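Local coordinates for protein N(2),N(2)-dimethylguanosine tRNA methyltransferase (Pyrococcus horikoshii, PDB 2EJU) that probably dimethylates the N2 of a single guanine at position 26 of tRNAs, with S-adenosyl-L-methionine as methyl donor, at residues A[140-145]-A[179-184]. Sequence-based numbering, arbitrary orientation.
With SAH (S-adenosyl-L-homocysteine), chain B.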
loop_
_atom_site.group_PDB
_atom_site.type_symbol
_atom_site.label_atom_id
_atom_site.label_comp_id
_atom_site.label_asym_id
_atom_site.label_seq_id
_atom_site.Cartn_x
_atom_site.Cartn_y
_atom_site.Cartn_z
ATOM N N PHE A 140 -13.127 -0.673 -3.335
ATOM C CA PHE A 140 -13.312 -0.196 -4.698
ATOM C C PHE A 140 -12.987 1.290 -4.624
ATOM O O PHE A 140 -13.871 2.100 -4.351
ATOM C CB PHE A 140 -14.773 -0.299 -5.143
ATOM C CG PHE A 140 -15.190 -1.655 -5.628
ATOM C CD1 PHE A 140 -14.372 -2.395 -6.468
ATOM C CD2 PHE A 140 -16.452 -2.152 -5.310
ATOM C CE1 PHE A 140 -14.804 -3.609 -6.990
ATOM C CE2 PHE A 140 -16.897 -3.368 -5.827
ATOM C CZ PHE A 140 -16.074 -4.096 -6.667
ATOM N N GLY A 141 -11.736 1.661 -4.843
ATOM C CA GLY A 141 -11.402 3.069 -4.789
ATOM C C GLY A 141 -10.735 3.510 -3.502
ATOM O O GLY A 141 -9.635 3.063 -3.179
ATOM N N SER A 142 -11.411 4.383 -2.764
ATOM C CA SER A 142 -10.875 4.917 -1.514
ATOM C C SER A 142 -11.177 4.073 -0.280
ATOM O O SER A 142 -12.260 3.504 -0.156
ATOM C CB SER A 142 -11.404 6.328 -1.292
ATOM O OG SER A 142 -11.004 6.823 -0.028
ATOM N N PRO A 143 -10.216 3.990 0.656
ATOM C CA PRO A 143 -10.372 3.218 1.892
ATOM C C PRO A 143 -10.749 4.126 3.065
ATOM O O PRO A 143 -10.902 3.663 4.196
ATOM C CB PRO A 143 -8.984 2.627 2.084
ATOM C CG PRO A 143 -8.116 3.809 1.728
ATOM C CD PRO A 143 -8.809 4.408 0.486
ATOM N N MET A 144 -10.911 5.415 2.787
ATOM C CA MET A 144 -11.204 6.378 3.840
ATOM C C MET A 144 -12.465 6.156 4.667
ATOM O O MET A 144 -12.516 6.552 5.833
ATOM C CB MET A 144 -11.172 7.796 3.266
ATOM C CG MET A 144 -9.794 8.183 2.745
ATOM S SD MET A 144 -8.451 7.857 3.942
ATOM C CE MET A 144 -8.967 8.946 5.331
ATOM N N GLU A 145 -13.474 5.516 4.088
ATOM C CA GLU A 145 -14.709 5.252 4.827
ATOM C C GLU A 145 -14.482 4.208 5.925
ATOM O O GLU A 145 -15.256 4.118 6.875
ATOM C CB GLU A 145 -15.800 4.732 3.880
ATOM C CG GLU A 145 -17.141 4.463 4.566
ATOM C CD GLU A 145 -18.180 3.847 3.643
ATOM O OE1 GLU A 145 -17.977 3.873 2.415
ATOM O OE2 GLU A 145 -19.207 3.340 4.147
ATOM N N LEU A 179 -8.846 16.737 -1.348
ATOM C CA LEU A 179 -9.009 17.513 -0.129
ATOM C C LEU A 179 -10.089 16.884 0.748
ATOM O O LEU A 179 -9.897 16.708 1.953
ATOM C CB LEU A 179 -9.393 18.959 -0.453
ATOM C CG LEU A 179 -8.252 19.979 -0.585
ATOM C CD1 LEU A 179 -7.298 19.556 -1.683
ATOM C CD2 LEU A 179 -8.838 21.354 -0.874
ATOM N N ARG A 180 -11.224 16.542 0.146
ATOM C CA ARG A 180 -12.325 15.936 0.891
ATOM C C ARG A 180 -11.997 14.570 1.498
ATOM O O ARG A 180 -12.291 14.313 2.664
ATOM C CB ARG A 180 -13.570 15.783 0.002
ATOM C CG ARG A 180 -14.196 17.094 -0.478
ATOM C CD ARG A 180 -15.685 16.912 -0.787
ATOM N NE ARG A 180 -15.922 15.814 -1.719
ATOM C CZ ARG A 180 -15.599 15.835 -3.010
ATOM N NH1 ARG A 180 -15.027 16.906 -3.542
ATOM N NH2 ARG A 180 -15.833 14.771 -3.769
ATOM N N LYS A 181 -11.378 13.700 0.712
ATOM C CA LYS A 181 -11.070 12.355 1.171
ATOM C C LYS A 181 -9.806 12.190 2.000
ATOM O O LYS A 181 -9.813 11.493 3.012
ATOM C CB LYS A 181 -10.989 11.401 -0.028
ATOM C CG LYS A 181 -12.253 11.355 -0.882
ATOM C CD LYS A 181 -12.022 10.559 -2.162
ATOM C CE LYS A 181 -13.242 10.605 -3.087
ATOM N NZ LYS A 181 -14.421 9.912 -2.490
ATOM N N TYR A 182 -8.726 12.833 1.573
ATOM C CA TYR A 182 -7.442 12.699 2.245
ATOM C C TYR A 182 -6.976 13.917 3.014
ATOM O O TYR A 182 -5.918 13.884 3.645
ATOM C CB TYR A 182 -6.386 12.307 1.209
ATOM C CG TYR A 182 -6.750 11.034 0.482
ATOM C CD1 TYR A 182 -6.609 9.798 1.106
ATOM C CD2 TYR A 182 -7.280 11.064 -0.813
ATOM C CE1 TYR A 182 -6.984 8.622 0.475
ATOM C CE2 TYR A 182 -7.661 9.883 -1.459
ATOM C CZ TYR A 182 -7.509 8.669 -0.802
ATOM O OH TYR A 182 -7.886 7.489 -1.397
ATOM N N LEU A 183 -7.761 14.985 2.964
ATOM C CA LEU A 183 -7.413 16.211 3.662
ATOM C C LEU A 183 -5.970 16.623 3.369
ATOM O O LEU A 183 -5.176 16.893 4.275
ATOM C CB LEU A 183 -7.632 16.032 5.168
ATOM C CG LEU A 183 -9.095 15.806 5.572
ATOM C CD1 LEU A 183 -9.183 15.450 7.052
ATOM C CD2 LEU A 183 -9.913 17.066 5.280
ATOM N N ALA A 184 -5.634 16.663 2.085
ATOM C CA ALA A 184 -4.300 17.049 1.666
ATOM C C ALA A 184 -4.346 17.629 0.251
ATOM O O ALA A 184 -5.227 17.284 -0.545
ATOM C CB ALA A 184 -3.373 15.839 1.717
HETATM N N SAH B . -10.345 -7.485 -1.661
HETATM C CA SAH B . -10.322 -8.007 -2.904
HETATM C CB SAH B . -11.499 -7.189 -3.481
HETATM C CG SAH B . -12.589 -6.186 -3.379
HETATM S SD SAH B . -13.799 -5.454 -4.326
HETATM C C SAH B . -9.544 -8.969 -3.600
HETATM O O SAH B . -10.293 -9.603 -4.474
HETATM O OXT SAH B . -8.327 -9.114 -3.340
HETATM C "C5'" SAH B . -14.488 -4.442 -3.140
HETATM C "C4'" SAH B . -15.938 -4.932 -2.822
HETATM O "O4'" SAH B . -16.176 -4.260 -1.578
HETATM C "C3'" SAH B . -17.081 -5.893 -3.045
HETATM O "O3'" SAH B . -17.036 -7.349 -2.971
HETATM C "C2'" SAH B . -18.190 -5.363 -2.138
HETATM O "O2'" SAH B . -19.463 -5.691 -2.110
HETATM C "C1'" SAH B . -17.551 -4.336 -1.247
HETATM N N9 SAH B . -18.066 -3.378 -0.111
HETATM C C8 SAH B . -18.551 -2.179 -0.383
HETATM N N7 SAH B . -18.905 -1.581 0.712
HETATM C C5 SAH B . -18.653 -2.372 1.724
HETATM C C6 SAH B . -18.827 -2.256 3.116
HETATM N N6 SAH B . -19.338 -1.143 3.617
HETATM N N1 SAH B . -18.449 -3.313 3.959
HETATM C C2 SAH B . -17.914 -4.483 3.457
HETATM N N3 SAH B . -17.739 -4.613 2.098
HETATM C C4 SAH B . -18.102 -3.577 1.208
#
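Ser-142 and Met-144 meet Lys-181 and Tyr-182 where a loop from the cofactor site turns into a helix. The loop follows strand 132-137 in the parallel part of the sheet of this class I, Rossmann-like methyltransferase. At its start, Phe-140 lays one ring face over S-adenosyl-L-homocysteine, with Phe-140 CE1 3.4 Å from the ligand SD. Ser-142 OG takes a capping bond from Met-144 N (3.1 Å, 165°) at the turn that leads into the helix. With OG anti to the backbone N (chi1 174°), Ser-142 OG also lies 3.5 Å from Tyr-182 OH, a weak hydrogen bond at most. Ser-142 CB is 4.4 Å from Lys-181 CD. Pro-143 CD lies 3.7 Å from Tyr-182 OH. Met-144 CG packs on Tyr-182 CE1 at 3.6 Å and also touches Lys-181 O. The bend at chi2 lays Met-144 SD along the CD1-CE1 side of the Tyr-182 ring, an oblique Met-aromatic contact 4.8 Å from the ring centroid. An alanine in place of Tyr-182 would probably cost the Met-144 thioether this aromatic contact and open a gap beside Ser-142 and Pro-143. The contact links the cofactor side of the fold to the C-terminal end of helix 175-182. Met-144 and Tyr-182 also pack on helix 192-209, while Pro-143 and Tyr-182 rest on Val-162 and Ala-164 of strand 158-164 in the central sheet.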